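Local coordinates for protein BspA (BspA_V) (Streptococcus agalactiae serotype III, PDB 5DZ8) that forms the variable domain of a cell wall-anchored streptococcal adhesin of the antigen I/II family, and probably contributes to attachment of the bacterium, at residues 54-59 and 77-82; 71-76 and 127-132; 96-101 and 149-154. One frame throughout, in Å; residues are numbered along the deposited sequence.

Contact 1: residues 54-59 and 77-82; sequences TGKVNH and TLYKYE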
ATOM      1  N   THR A  54      22.301  -6.485  -0.406  1.00 22.25           N
ATOM      2  CA  THR A  54      23.538  -7.096   0.049  1.00 25.21           C
ATOM      3  C   THR A  54      23.596  -7.100   1.554  1.00 24.99           C
ATOM      4  O   THR A  54      23.053  -6.238   2.209  1.00 25.36           O
ATOM      5  CB  THR A  54      24.755  -6.295  -0.434  1.00 26.78           C
ATOM      6  OG1 THR A  54      24.536  -4.912  -0.131  1.00 28.67           O
ATOM      7  CG2 THR A  54      24.887  -6.438  -1.953  1.00 28.68           C
ATOM      8  N   GLY A  55      24.281  -8.088   2.085  1.00 24.35           N
ATOM      9  CA  GLY A  55      24.394  -8.246   3.504  1.00 25.77           C
ATOM     10  C   GLY A  55      25.346  -9.360   3.920  1.00 24.01           C
ATOM     11  O   GLY A  55      26.011  -9.919   3.114  1.00 24.83           O
ATOM     12  N   LYS A  56      25.356  -9.693   5.195  1.00 25.39           N
ATOM     13  CA  LYS A  56      26.209 -10.743   5.701  1.00 27.76           C
ATOM     14  C   LYS A  56      25.640 -11.324   6.958  1.00 28.21           C
ATOM     15  O   LYS A  56      25.318 -10.585   7.880  1.00 27.51           O
ATOM     16  CB  LYS A  56      27.557 -10.206   6.036  1.00 32.11           C
ATOM     17  CG  LYS A  56      28.563 -11.314   6.301  1.00 34.94           C
ATOM     18  CD  LYS A  56      29.892 -10.692   6.586  1.00 33.59           C
ATOM     19  CE  LYS A  56      30.936 -11.756   6.912  1.00 37.49           C
ATOM     20  NZ  LYS A  56      30.514 -12.526   8.089  1.00 47.86           N
ATOM     21  N   VAL A  57      25.529 -12.650   6.992  1.00 27.88           N
ATOM     22  CA  VAL A  57      25.175 -13.365   8.210  1.00 30.59           C
ATOM     23  C   VAL A  57      26.451 -13.592   8.969  1.00 31.18           C
ATOM     24  O   VAL A  57      27.445 -14.073   8.393  1.00 29.98           O
ATOM     25  CB  VAL A  57      24.474 -14.700   7.923  1.00 30.81           C
ATOM     26  CG1 VAL A  57      24.036 -15.381   9.213  1.00 31.61           C
ATOM     27  CG2 VAL A  57      23.242 -14.446   7.061  1.00 32.88           C
ATOM     28  N   ASN A  58      26.432 -13.202  10.250  1.00 33.04           N
ATOM     29  CA  ASN A  58      27.583 -13.420  11.130  1.00 32.53           C
ATOM     30  C   ASN A  58      27.413 -14.693  11.904  1.00 29.45           C
ATOM     31  O   ASN A  58      26.619 -14.787  12.853  1.00 31.76           O
ATOM     32  CB  ASN A  58      27.830 -12.203  11.999  1.00 34.77           C
ATOM     33  CG  ASN A  58      27.958 -10.942  11.165  1.00 37.05           C
ATOM     34  OD1 ASN A  58      28.905 -10.821  10.390  1.00 44.15           O
ATOM     35  ND2 ASN A  58      26.968 -10.017  11.273  1.00 38.54           N
ATOM     36  N   HIS A  59      28.128 -15.713  11.466  1.00 27.27           N
ATOM     37  CA  HIS A  59      28.024 -17.000  12.113  1.00 30.21           C
ATOM     38  C   HIS A  59      29.394 -17.643  12.334  1.00 32.60           C
ATOM     39  O   HIS A  59      30.385 -17.274  11.722  1.00 32.71           O
ATOM     40  CB  HIS A  59      27.080 -17.938  11.308  1.00 30.79           C
ATOM     41  CG  HIS A  59      27.520 -18.173   9.901  1.00 28.69           C
ATOM     42  ND1 HIS A  59      26.634 -18.241   8.865  1.00 32.16           N
ATOM     43  CD2 HIS A  59      28.739 -18.292   9.349  1.00 32.85           C
ATOM     44  CE1 HIS A  59      27.276 -18.418   7.733  1.00 35.36           C
ATOM     45  NE2 HIS A  59      28.565 -18.449   7.998  1.00 34.41           N
ATOM     46  N   THR A  77      23.729  -8.690   9.064  1.00 27.14           N
ATOM     47  CA  THR A  77      23.935  -7.327   8.761  1.00 29.92           C
ATOM     48  C   THR A  77      23.439  -7.062   7.371  1.00 28.74           C
ATOM     49  O   THR A  77      23.774  -7.798   6.471  1.00 32.76           O
ATOM     50  CB  THR A  77      25.426  -6.964   8.873  1.00 33.43           C
ATOM     51  OG1 THR A  77      25.822  -7.141  10.227  1.00 33.40           O
ATOM     52  CG2 THR A  77      25.637  -5.493   8.512  1.00 33.61           C
ATOM     53  N   LEU A  78      22.639  -6.022   7.199  1.00 27.70           N
ATOM     54  CA  LEU A  78      22.324  -5.522   5.876  1.00 31.90           C
ATOM     55  C   LEU A  78      23.229  -4.333   5.505  1.00 32.62           C
ATOM     56  O   LEU A  78      23.310  -3.371   6.254  1.00 32.46           O
ATOM     57  CB  LEU A  78      20.869  -5.104   5.772  1.00 32.46           C
ATOM     58  CG  LEU A  78      19.743  -6.158   5.900  1.00 36.80           C
ATOM     59  CD1 LEU A  78      19.905  -7.396   5.009  1.00 36.63           C
ATOM     60  CD2 LEU A  78      19.576  -6.590   7.335  1.00 37.98           C
ATOM     61  N   TYR A  79      23.834  -4.403   4.323  1.00 30.19           N
ATOM     62  CA  TYR A  79      24.724  -3.373   3.826  1.00 30.32           C
ATOM     63  C   TYR A  79      23.970  -2.402   2.948  1.00 28.06           C
ATOM     64  O   TYR A  79      23.748  -1.263   3.342  1.00 30.24           O
ATOM     65  CB  TYR A  79      25.889  -3.981   3.044  1.00 29.27           C
ATOM     66  CG  TYR A  79      26.847  -4.878   3.831  1.00 33.55           C
ATOM     67  CD1 TYR A  79      27.071  -4.720   5.189  1.00 30.06           C
ATOM     68  CD2 TYR A  79      27.599  -5.849   3.164  1.00 37.94           C
ATOM     69  CE1 TYR A  79      27.947  -5.551   5.868  1.00 31.57           C
ATOM     70  CE2 TYR A  79      28.500  -6.660   3.828  1.00 41.23           C
ATOM     71  CZ  TYR A  79      28.662  -6.520   5.176  1.00 36.81           C
ATOM     72  OH  TYR A  79      29.552  -7.341   5.780  1.00 38.00           O
ATOM     73  N   LYS A  80      23.539  -2.838   1.771  1.00 29.68           N
ATOM     74  CA  LYS A  80      22.978  -1.904   0.814  1.00 31.43           C
ATOM     75  C   LYS A  80      21.740  -2.431   0.128  1.00 29.14           C
ATOM     76  O   LYS A  80      21.596  -3.623  -0.090  1.00 28.97           O
ATOM     77  CB  LYS A  80      24.020  -1.553  -0.252  1.00 34.20           C
ATOM     78  CG  LYS A  80      25.152  -0.693   0.274  1.00 39.13           C
ATOM     79  CD  LYS A  80      26.055  -0.133  -0.842  1.00 44.72           C
ATOM     80  CE  LYS A  80      27.357   0.477  -0.301  1.00 49.43           C
ATOM     81  NZ  LYS A  80      27.123   1.428   0.859  1.00 52.52           N
ATOM     82  N   TYR A  81      20.883  -1.505  -0.248  1.00 29.02           N
ATOM     83  CA  TYR A  81      19.864  -1.745  -1.223  1.00 29.38           C
ATOM     84  C   TYR A  81      20.038  -0.832  -2.417  1.00 31.64           C
ATOM     85  O   TYR A  81      19.929   0.386  -2.285  1.00 30.07           O
ATOM     86  CB  TYR A  81      18.465  -1.568  -0.641  1.00 31.41           C
ATOM     87  CG  TYR A  81      17.368  -1.873  -1.657  1.00 32.12           C
ATOM     88  CD1 TYR A  81      17.160  -3.173  -2.114  1.00 36.12           C
ATOM     89  CD2 TYR A  81      16.585  -0.851  -2.198  1.00 33.75           C
ATOM     90  CE1 TYR A  81      16.188  -3.455  -3.069  1.00 38.24           C
ATOM     91  CE2 TYR A  81      15.612  -1.119  -3.162  1.00 37.19           C
ATOM     92  CZ  TYR A  81      15.413  -2.412  -3.584  1.00 37.54           C
ATOM     93  OH  TYR A  81      14.454  -2.677  -4.528  1.00 45.20           O
ATOM     94  N   GLU A  82      20.238  -1.456  -3.571  1.00 29.17           N
ATOM     95  CA  GLU A  82      20.406  -0.785  -4.814  1.00 34.46           C
ATOM     96  C   GLU A  82      19.337  -1.169  -5.846  1.00 36.75           C
ATOM     97  O   GLU A  82      18.887  -2.343  -5.897  1.00 30.81           O
ATOM     98  CB  GLU A  82      21.765  -1.145  -5.416  1.00 33.24           C
ATOM     99  CG  GLU A  82      22.953  -0.677  -4.597  1.00 37.70           C
ATOM    100  CD  GLU A  82      24.228  -1.459  -4.884  1.00 46.17           C
ATOM    101  OE1 GLU A  82      24.420  -1.900  -6.038  1.00 62.58           O
ATOM    102  OE2 GLU A  82      25.059  -1.639  -3.960  1.00 52.58           O
TER
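Tyr79 lays its ring beside Lys56, both side chains pointing the same way, and the phenol oxygen Tyr79 OH sits 3.5 Å from Lys56 CD. Tyr79 CG lies anti to its own carbonyl carbon (chi1 -64°), which carries the ring back across the neighbouring strand. Gly55 brings only its CA to one face of that ring, near the rim; it forms a non-hydrogen-bonded pair with Leu78, their CA atoms 4.2 Å apart.

Thr54 faces both Tyr79 and Lys80, a classic beta bulge. Tyr79 N gives a 2.9 Å hydrogen bond to Thr54 O, while Lys80 N bonds the hydroxyl, Thr54 OG1, at 3.0 Å and a bent 133°. Beyond the bulge, Lys56 and Thr77 form a regular antiparallel hydrogen-bonded pair, with Thr77 N reaching Lys56 O at 2.7 Å.

Asn58 reaches obliquely across to Thr77: Asn58 ND2 donates to Thr77 OG1 at 3.3 Å, the hydroxyl lying in the amide plane. Asn58 ND2 also bonds Ser75 OG, and Thr77 OG1 bonds Thr126 OG1 on strand 119-135. This face of the 47-63/69-85 hairpin is thus largely polar, and the Thr54 hydroxyl offers Lys80 N a second acceptor beside its weak bond to Thr54 O, probably steadying the bulge.

Contact 2: residues 71-76 and 127-132; sequences AFVDSV and LQLNLK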
ATOM      1  N   ALA A  71      26.492 -24.626  15.249  1.00 31.82           N
ATOM      2  CA  ALA A  71      26.443 -23.458  14.424  1.00 33.74           C
ATOM      3  C   ALA A  71      25.881 -22.321  15.259  1.00 31.95           C
ATOM      4  O   ALA A  71      24.778 -22.427  15.733  1.00 31.00           O
ATOM      5  CB  ALA A  71      25.520 -23.708  13.223  1.00 34.23           C
ATOM      6  N   PHE A  72      26.624 -21.233  15.375  1.00 33.03           N
ATOM      7  CA  PHE A  72      26.176 -20.032  16.091  1.00 34.69           C
ATOM      8  C   PHE A  72      25.789 -19.013  15.056  1.00 33.23           C
ATOM      9  O   PHE A  72      26.605 -18.620  14.245  1.00 30.46           O
ATOM     10  CB  PHE A  72      27.309 -19.455  16.947  1.00 35.29           C
ATOM     11  CG  PHE A  72      27.637 -20.293  18.170  1.00 40.89           C
ATOM     12  CD1 PHE A  72      26.923 -20.126  19.365  1.00 42.92           C
ATOM     13  CD2 PHE A  72      28.658 -21.258  18.135  1.00 45.05           C
ATOM     14  CE1 PHE A  72      27.207 -20.928  20.483  1.00 44.09           C
ATOM     15  CE2 PHE A  72      28.952 -22.034  19.258  1.00 43.80           C
ATOM     16  CZ  PHE A  72      28.211 -21.872  20.429  1.00 38.48           C
ATOM     17  N   VAL A  73      24.537 -18.601  15.070  1.00 32.84           N
ATOM     18  CA  VAL A  73      24.086 -17.564  14.172  1.00 31.40           C
ATOM     19  C   VAL A  73      23.899 -16.321  15.024  1.00 31.62           C
ATOM     20  O   VAL A  73      22.840 -16.120  15.590  1.00 31.63           O
ATOM     21  CB  VAL A  73      22.795 -17.949  13.467  1.00 30.70           C
ATOM     22  CG1 VAL A  73      22.458 -16.953  12.349  1.00 29.70           C
ATOM     23  CG2 VAL A  73      22.896 -19.364  12.925  1.00 35.93           C
ATOM     24  N   ASP A  74      24.932 -15.481  15.051  1.00 34.11           N
ATOM     25  CA  ASP A  74      25.031 -14.367  15.990  1.00 36.08           C
ATOM     26  C   ASP A  74      24.135 -13.221  15.597  1.00 33.85           C
ATOM     27  O   ASP A  74      23.291 -12.804  16.400  1.00 36.00           O
ATOM     28  CB  ASP A  74      26.475 -13.922  16.142  1.00 38.07           C
ATOM     29  CG  ASP A  74      27.356 -15.035  16.710  1.00 48.55           C
ATOM     30  OD1 ASP A  74      26.964 -15.629  17.755  1.00 47.45           O
ATOM     31  OD2 ASP A  74      28.399 -15.372  16.073  1.00 61.94           O
ATOM     32  N   SER A  75      24.253 -12.780  14.347  1.00 30.30           N
ATOM     33  CA  SER A  75      23.466 -11.691  13.851  1.00 28.85           C
ATOM     34  C   SER A  75      23.463 -11.685  12.336  1.00 28.58           C
ATOM     35  O   SER A  75      24.140 -12.479  11.726  1.00 30.84           O
ATOM     36  CB  SER A  75      24.093 -10.411  14.375  1.00 28.98           C
ATOM     37  OG  SER A  75      25.392 -10.274  13.789  1.00 30.70           O
ATOM     38  N   VAL A  76      22.748 -10.734  11.744  1.00 29.65           N
ATOM     39  CA  VAL A  76      22.768 -10.545  10.324  1.00 30.05           C
ATOM     40  C   VAL A  76      22.828  -9.056   9.987  1.00 31.43           C
ATOM     41  O   VAL A  76      22.096  -8.269  10.570  1.00 30.08           O
ATOM     42  CB  VAL A  76      21.569 -11.201   9.635  1.00 29.13           C
ATOM     43  CG1 VAL A  76      20.236 -10.736  10.224  1.00 30.55           C
ATOM     44  CG2 VAL A  76      21.624 -10.935   8.139  1.00 27.50           C
ATOM     45  N   LEU A 127      21.132  -6.779  12.936  1.00 33.32           N
ATOM     46  CA  LEU A 127      20.054  -7.289  13.708  1.00 34.34           C
ATOM     47  C   LEU A 127      20.543  -8.521  14.452  1.00 37.32           C
ATOM     48  O   LEU A 127      20.957  -9.524  13.845  1.00 40.15           O
ATOM     49  CB  LEU A 127      18.921  -7.696  12.788  1.00 38.49           C
ATOM     50  CG  LEU A 127      18.544  -6.804  11.589  1.00 43.23           C
ATOM     51  CD1 LEU A 127      17.245  -7.302  10.971  1.00 40.16           C
ATOM     52  CD2 LEU A 127      18.397  -5.343  11.926  1.00 43.33           C
ATOM     53  N   GLN A 128      20.464  -8.473  15.772  1.00 39.04           N
ATOM     54  CA  GLN A 128      20.942  -9.571  16.630  1.00 39.72           C
ATOM     55  C   GLN A 128      19.982 -10.770  16.572  1.00 36.94           C
ATOM     56  O   GLN A 128      18.811 -10.603  16.492  1.00 35.02           O
ATOM     57  CB  GLN A 128      21.166  -9.093  18.062  1.00 40.33           C
ATOM     58  CG  GLN A 128      22.214  -7.991  18.170  1.00 43.23           C
ATOM     59  CD  GLN A 128      23.645  -8.494  18.031  1.00 46.46           C
ATOM     60  OE1 GLN A 128      24.020  -9.530  18.564  1.00 52.15           O
ATOM     61  NE2 GLN A 128      24.454  -7.743  17.321  1.00 57.37           N
ATOM     62  N   LEU A 129      20.532 -11.966  16.547  1.00 33.43           N
ATOM     63  CA  LEU A 129      19.771 -13.175  16.417  1.00 34.64           C
ATOM     64  C   LEU A 129      20.113 -14.046  17.581  1.00 33.44           C
ATOM     65  O   LEU A 129      19.215 -14.541  18.186  1.00 34.52           O
ATOM     66  CB  LEU A 129      20.124 -13.919  15.079  1.00 34.68           C
ATOM     67  CG  LEU A 129      19.821 -13.142  13.804  1.00 34.51           C
ATOM     68  CD1 LEU A 129      20.408 -13.785  12.578  1.00 34.74           C
ATOM     69  CD2 LEU A 129      18.327 -12.972  13.634  1.00 37.09           C
ATOM     70  N   ASN A 130      21.401 -14.285  17.844  1.00 36.14           N
ATOM     71  CA  ASN A 130      21.841 -15.193  18.948  1.00 47.96           C
ATOM     72  C   ASN A 130      21.151 -16.524  18.942  1.00 47.46           C
ATOM     73  O   ASN A 130      20.438 -16.878  19.873  1.00 43.21           O
ATOM     74  CB  ASN A 130      21.625 -14.561  20.318  1.00 51.41           C
ATOM     75  CG  ASN A 130      22.330 -13.237  20.444  1.00 51.74           C
ATOM     76  OD1 ASN A 130      23.537 -13.142  20.219  1.00 53.31           O
ATOM     77  ND2 ASN A 130      21.580 -12.206  20.731  1.00 51.47           N
ATOM     78  N   LEU A 131      21.340 -17.233  17.848  1.00 47.59           N
ATOM     79  CA  LEU A 131      20.727 -18.524  17.673  1.00 44.91           C
ATOM     80  C   LEU A 131      21.853 -19.519  17.690  1.00 42.41           C
ATOM     81  O   LEU A 131      23.011 -19.175  17.397  1.00 38.64           O
ATOM     82  CB  LEU A 131      19.970 -18.569  16.378  1.00 43.45           C
ATOM     83  CG  LEU A 131      18.932 -17.483  16.164  1.00 41.79           C
ATOM     84  CD1 LEU A 131      18.602 -17.456  14.687  1.00 41.67           C
ATOM     85  CD2 LEU A 131      17.664 -17.716  16.976  1.00 43.93           C
ATOM     86  N   LYS A 132      21.517 -20.741  18.089  1.00 43.28           N
ATOM     87  CA  LYS A 132      22.494 -21.844  18.165  1.00 44.93           C
ATOM     88  C   LYS A 132      21.797 -23.123  17.680  1.00 44.80           C
ATOM     89  O   LYS A 132      20.674 -23.415  18.100  1.00 43.18           O
ATOM     90  CB  LYS A 132      22.990 -21.990  19.580  1.00 47.87           C
ATOM     91  CG  LYS A 132      23.847 -23.210  19.850  1.00 57.61           C
ATOM     92  CD  LYS A 132      24.638 -23.061  21.153  1.00 57.47           C
ATOM     93  CE  LYS A 132      23.937 -23.639  22.366  1.00 60.81           C
ATOM     94  NZ  LYS A 132      24.486 -24.975  22.820  1.00 61.60           N
TER
HETATM   95  O   HOH W   1      24.666 -17.200  18.687  1.00 37.22           O
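Strands 71-76 and 127-132 run antiparallel at 174°, their axes 4.3 Å apart at the closest, and the ladder slips by one residue between Val73 and Ser75. Val73 pairs with Leu131 on one side of the slip and Val76 with Leu127 on the other. Between them Asp74 O accepts two bonds from the same face of its carbonyl plane, from Leu129 N at 2.9 Å and from Asn130 N at 2.8 Å. Asn130 has positive phi and psi and with Leu131 faces Val73, a G1 beta bulge.

Leu129 points toward the opposite strand. With CG anti to its carbonyl carbon (chi1 -62°), its CD1 lies against both valine CG1 methyls, 3.8 Å from Val73 CG1 and 3.9 Å from Val76 CG1, while the CB atoms of Val73 and Leu131 face each other. On the other face Phe72 and Lys132 run alongside, with Phe72 CE1 3.4 Å from Lys132 CD; the amine of Lys132 goes on to a salt bridge with Glu134.

His60 binds Asp74 OD2. The bulge therefore costs the sheet little hydrogen bonding: one carbonyl serves two amides, and an aliphatic face backs a mixed one, where one water donates to both Asp74 OD1 and Leu131 O.

Contact 3: residues 96-101 and 149-154; sequences IVFRVL and IHDDWV
Leu101 drops its CD1 methyl over the centre of the His150 ring, 3.5 Å from the centroid and 11° off the normal. At the other end of the ladder, on the opposite face of the sheet, Ile96 makes a second CH-pi contact with Trp153: Ile96 CG1 stands 3.6 Å from the centroid of the six-membered ring. Next along the chain, Val154 CG2 meets Val97 CG2 at 3.8 Å, on the Arg99 side.

The guanidinium plane of Arg99 stands 75° from the imidazole plane of His150. Extended from CG to NE (chi2 -167°), the Arg99 chain brings NH1 to a weak hydrogen bond with His150 ND1 and a long salt bridge, 3.6 Å, with Asp152 OD2 at the guanidinium edge. Val97 CG1 covers one face of that guanidinium. On the other side of the sheet Phe98 CE1 touches Ile149 CG2 at 3.6 Å, and Asp151 OD1 sits at the ring edge.

Between the two layers of side chains runs a regular antiparallel ladder. Val97 exchanges two backbone hydrogen bonds with Asp152, and Arg99 two with His150. The pair belongs to a three-stranded sheet in which 94-101 is the middle strand, and the edge strand 144-167 pairs antiparallel with the second subunit, carrying the sheet across the interface.

Farther out, Glu110 of strand 107-113, on the other side of 94-101, holds Arg99 NE in a salt bridge. His158 of the second subunit binds Asp152 OD2 and stacks on His150, while the backbone N of Thr157 of that subunit hydrogen-bonds Asp152 OD1. Phe98 stacks on Tyr81 of the larger sheet.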
ATOM      1  N   ILE A  96       6.406   1.841  -6.083  1.00 43.08           N
ATOM      2  CA  ILE A  96       7.017   0.688  -5.474  1.00 41.28           C
ATOM      3  C   ILE A  96       7.408   1.054  -4.068  1.00 38.66           C
ATOM      4  O   ILE A  96       7.847   2.159  -3.810  1.00 40.26           O
ATOM      5  CB  ILE A  96       8.240   0.268  -6.278  1.00 45.29           C
ATOM      6  CG1 ILE A  96       7.813  -0.019  -7.718  1.00 50.73           C
ATOM      7  CG2 ILE A  96       8.891  -0.968  -5.665  1.00 46.09           C
ATOM      8  CD1 ILE A  96       8.907   0.196  -8.744  1.00 58.73           C
ATOM      9  N   VAL A  97       7.213   0.135  -3.151  1.00 40.10           N
ATOM     10  CA  VAL A  97       7.728   0.286  -1.807  1.00 40.23           C
ATOM     11  C   VAL A  97       8.537  -0.958  -1.448  1.00 38.20           C
ATOM     12  O   VAL A  97       8.036  -2.056  -1.527  1.00 41.89           O
ATOM     13  CB  VAL A  97       6.608   0.492  -0.775  1.00 43.34           C
ATOM     14  CG1 VAL A  97       7.222   0.784   0.598  1.00 44.62           C
ATOM     15  CG2 VAL A  97       5.714   1.651  -1.195  1.00 47.12           C
ATOM     16  N   PHE A  98       9.775  -0.760  -1.037  1.00 37.96           N
ATOM     17  CA  PHE A  98      10.620  -1.820  -0.580  1.00 36.55           C
ATOM     18  C   PHE A  98      10.854  -1.615   0.901  1.00 35.29           C
ATOM     19  O   PHE A  98      11.196  -0.495   1.327  1.00 32.97           O
ATOM     20  CB  PHE A  98      11.950  -1.831  -1.348  1.00 37.87           C
ATOM     21  CG  PHE A  98      12.811  -3.024  -1.013  1.00 36.84           C
ATOM     22  CD1 PHE A  98      12.633  -4.234  -1.668  1.00 38.83           C
ATOM     23  CD2 PHE A  98      13.746  -2.947  -0.022  1.00 35.73           C
ATOM     24  CE1 PHE A  98      13.406  -5.341  -1.352  1.00 40.90           C
ATOM     25  CE2 PHE A  98      14.515  -4.040   0.314  1.00 39.91           C
ATOM     26  CZ  PHE A  98      14.339  -5.253  -0.345  1.00 39.77           C
ATOM     27  N   ARG A  99      10.653  -2.683   1.682  1.00 32.63           N
ATOM     28  CA  ARG A  99      10.895  -2.636   3.114  1.00 35.02           C
ATOM     29  C   ARG A  99      11.669  -3.850   3.584  1.00 34.22           C
ATOM     30  O   ARG A  99      11.485  -4.935   3.094  1.00 34.24           O
ATOM     31  CB  ARG A  99       9.640  -2.606   3.970  1.00 37.31           C
ATOM     32  CG  ARG A  99       8.654  -1.493   3.733  1.00 41.30           C
ATOM     33  CD  ARG A  99       7.627  -1.448   4.888  1.00 40.96           C
ATOM     34  NE  ARG A  99       6.494  -0.613   4.491  1.00 42.11           N
ATOM     35  CZ  ARG A  99       5.544  -0.968   3.627  1.00 44.66           C
ATOM     36  NH1 ARG A  99       5.530  -2.163   3.062  1.00 49.71           N
ATOM     37  NH2 ARG A  99       4.594  -0.110   3.301  1.00 49.06           N
ATOM     38  N   VAL A 100      12.465  -3.632   4.607  1.00 31.89           N
ATOM     39  CA  VAL A 100      13.087  -4.693   5.362  1.00 34.37           C
ATOM     40  C   VAL A 100      12.617  -4.538   6.784  1.00 33.01           C
ATOM     41  O   VAL A 100      12.529  -3.433   7.323  1.00 31.97           O
ATOM     42  CB  VAL A 100      14.639  -4.589   5.314  1.00 33.05           C
ATOM     43  CG1 VAL A 100      15.283  -5.680   6.094  1.00 33.73           C
ATOM     44  CG2 VAL A 100      15.111  -4.587   3.880  1.00 33.94           C
ATOM     45  N   LEU A 101      12.287  -5.662   7.389  1.00 36.13           N
ATOM     46  CA  LEU A 101      11.844  -5.671   8.769  1.00 37.22           C
ATOM     47  C   LEU A 101      12.529  -6.774   9.508  1.00 36.54           C
ATOM     48  O   LEU A 101      12.996  -7.731   8.909  1.00 35.50           O
ATOM     49  CB  LEU A 101      10.320  -5.878   8.871  1.00 40.07           C
ATOM     50  CG  LEU A 101       9.390  -5.102   7.956  1.00 43.44           C
ATOM     51  CD1 LEU A 101       9.267  -5.805   6.625  1.00 50.40           C
ATOM     52  CD2 LEU A 101       8.001  -5.000   8.551  1.00 49.68           C
ATOM     53  N   ILE A 149      10.972  -9.129   4.260  1.00 34.24           N
ATOM     54  CA  ILE A 149      11.057  -8.246   3.099  1.00 35.54           C
ATOM     55  C   ILE A 149       9.686  -7.977   2.502  1.00 37.04           C
ATOM     56  O   ILE A 149       8.882  -8.912   2.372  1.00 37.77           O
ATOM     57  CB  ILE A 149      11.884  -8.860   1.967  1.00 38.51           C
ATOM     58  CG1 ILE A 149      13.318  -9.113   2.414  1.00 47.08           C
ATOM     59  CG2 ILE A 149      11.973  -7.901   0.789  1.00 42.26           C
ATOM     60  CD1 ILE A 149      13.995 -10.226   1.622  1.00 49.24           C
ATOM     61  N   HIS A 150       9.433  -6.711   2.148  1.00 36.63           N
ATOM     62  CA  HIS A 150       8.224  -6.286   1.437  1.00 39.04           C
ATOM     63  C   HIS A 150       8.634  -5.622   0.126  1.00 38.01           C
ATOM     64  O   HIS A 150       9.457  -4.728   0.079  1.00 38.01           O
ATOM     65  CB  HIS A 150       7.336  -5.304   2.230  1.00 40.59           C
ATOM     66  CG  HIS A 150       6.821  -5.833   3.531  1.00 44.75           C
ATOM     67  ND1 HIS A 150       6.251  -5.018   4.494  1.00 44.65           N
ATOM     68  CD2 HIS A 150       6.803  -7.087   4.047  1.00 48.39           C
ATOM     69  CE1 HIS A 150       5.905  -5.750   5.542  1.00 45.73           C
ATOM     70  NE2 HIS A 150       6.215  -7.010   5.292  1.00 49.05           N
ATOM     71  N   ASP A 151       8.050  -6.067  -0.960  1.00 43.91           N
ATOM     72  CA  ASP A 151       8.325  -5.457  -2.229  1.00 51.54           C
ATOM     73  C   ASP A 151       6.996  -5.306  -2.934  1.00 53.10           C
ATOM     74  O   ASP A 151       6.541  -6.232  -3.614  1.00 53.71           O
ATOM     75  CB  ASP A 151       9.291  -6.330  -3.005  1.00 56.97           C
ATOM     76  CG  ASP A 151       9.698  -5.715  -4.316  1.00 62.55           C
ATOM     77  OD1 ASP A 151       9.972  -4.460  -4.371  1.00 70.79           O
ATOM     78  OD2 ASP A 151       9.762  -6.518  -5.278  1.00 64.91           O
ATOM     79  N   ASP A 152       6.393  -4.133  -2.745  1.00 46.98           N
ATOM     80  CA  ASP A 152       4.989  -3.906  -3.016  1.00 46.18           C
ATOM     81  C   ASP A 152       4.792  -2.900  -4.150  1.00 47.15           C
ATOM     82  O   ASP A 152       5.589  -1.963  -4.315  1.00 45.77           O
ATOM     83  CB  ASP A 152       4.338  -3.433  -1.707  1.00 44.23           C
ATOM     84  CG  ASP A 152       4.339  -4.538  -0.640  1.00 47.15           C
ATOM     85  OD1 ASP A 152       4.718  -5.689  -0.989  1.00 44.61           O
ATOM     86  OD2 ASP A 152       3.983  -4.293   0.543  1.00 43.18           O
ATOM     87  N   TRP A 153       3.748  -3.132  -4.939  1.00 43.05           N
ATOM     88  CA  TRP A 153       3.206  -2.149  -5.902  1.00 48.05           C
ATOM     89  C   TRP A 153       2.028  -1.390  -5.260  1.00 45.82           C
ATOM     90  O   TRP A 153       1.084  -2.013  -4.789  1.00 51.88           O
ATOM     91  CB  TRP A 153       2.727  -2.836  -7.205  1.00 48.66           C
ATOM     92  CG  TRP A 153       3.810  -3.093  -8.212  1.00 57.26           C
ATOM     93  CD1 TRP A 153       4.376  -4.305  -8.526  1.00 62.31           C
ATOM     94  CD2 TRP A 153       4.492  -2.112  -9.027  1.00 56.20           C
ATOM     95  NE1 TRP A 153       5.358  -4.130  -9.485  1.00 58.16           N
ATOM     96  CE2 TRP A 153       5.439  -2.799  -9.808  1.00 55.76           C
ATOM     97  CE3 TRP A 153       4.391  -0.729  -9.159  1.00 62.35           C
ATOM     98  CZ2 TRP A 153       6.254  -2.154 -10.723  1.00 56.95           C
ATOM     99  CZ3 TRP A 153       5.212  -0.080 -10.065  1.00 62.85           C
ATOM    100  CH2 TRP A 153       6.132  -0.795 -10.833  1.00 63.48           C
ATOM    101  N   VAL A 154       2.089  -0.066  -5.233  1.00 43.12           N
ATOM    102  CA  VAL A 154       1.041   0.775  -4.644  1.00 46.40           C
ATOM    103  C   VAL A 154       0.371   1.620  -5.712  1.00 46.47           C
ATOM    104  O   VAL A 154       1.036   2.316  -6.444  1.00 47.33           O
ATOM    105  CB  VAL A 154       1.631   1.694  -3.574  1.00 51.19           C
ATOM    106  CG1 VAL A 154       0.554   2.588  -2.970  1.00 51.80           C
ATOM    107  CG2 VAL A 154       2.289   0.831  -2.502  1.00 55.64           C
TER

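In the fold
Contacts 1 and 2 share strand 69-85 and belong to one six-stranded antiparallel sheet, joined where Asn58 meets the backbone of Asp74 and Ser75; contact 3 lies in the smaller three-stranded sheet. All three are partly buried, but contact 2 alone includes exposed residues and lies farthest from the chain centre, on the outermost strand 119-135. The first two are both bulged, and contact 3 is regular. Contact 1 leans on hydroxyl and amide bonds with lysines at its margin, contact 2 on a leucine-valine face backed by a mixed one. Contact 3 brings His150 and Asp152 to the second subunit, whose Tyr165 also meets Val57, His59 and Val73 of the other two. Tyr81 and Phe98 link the sheets.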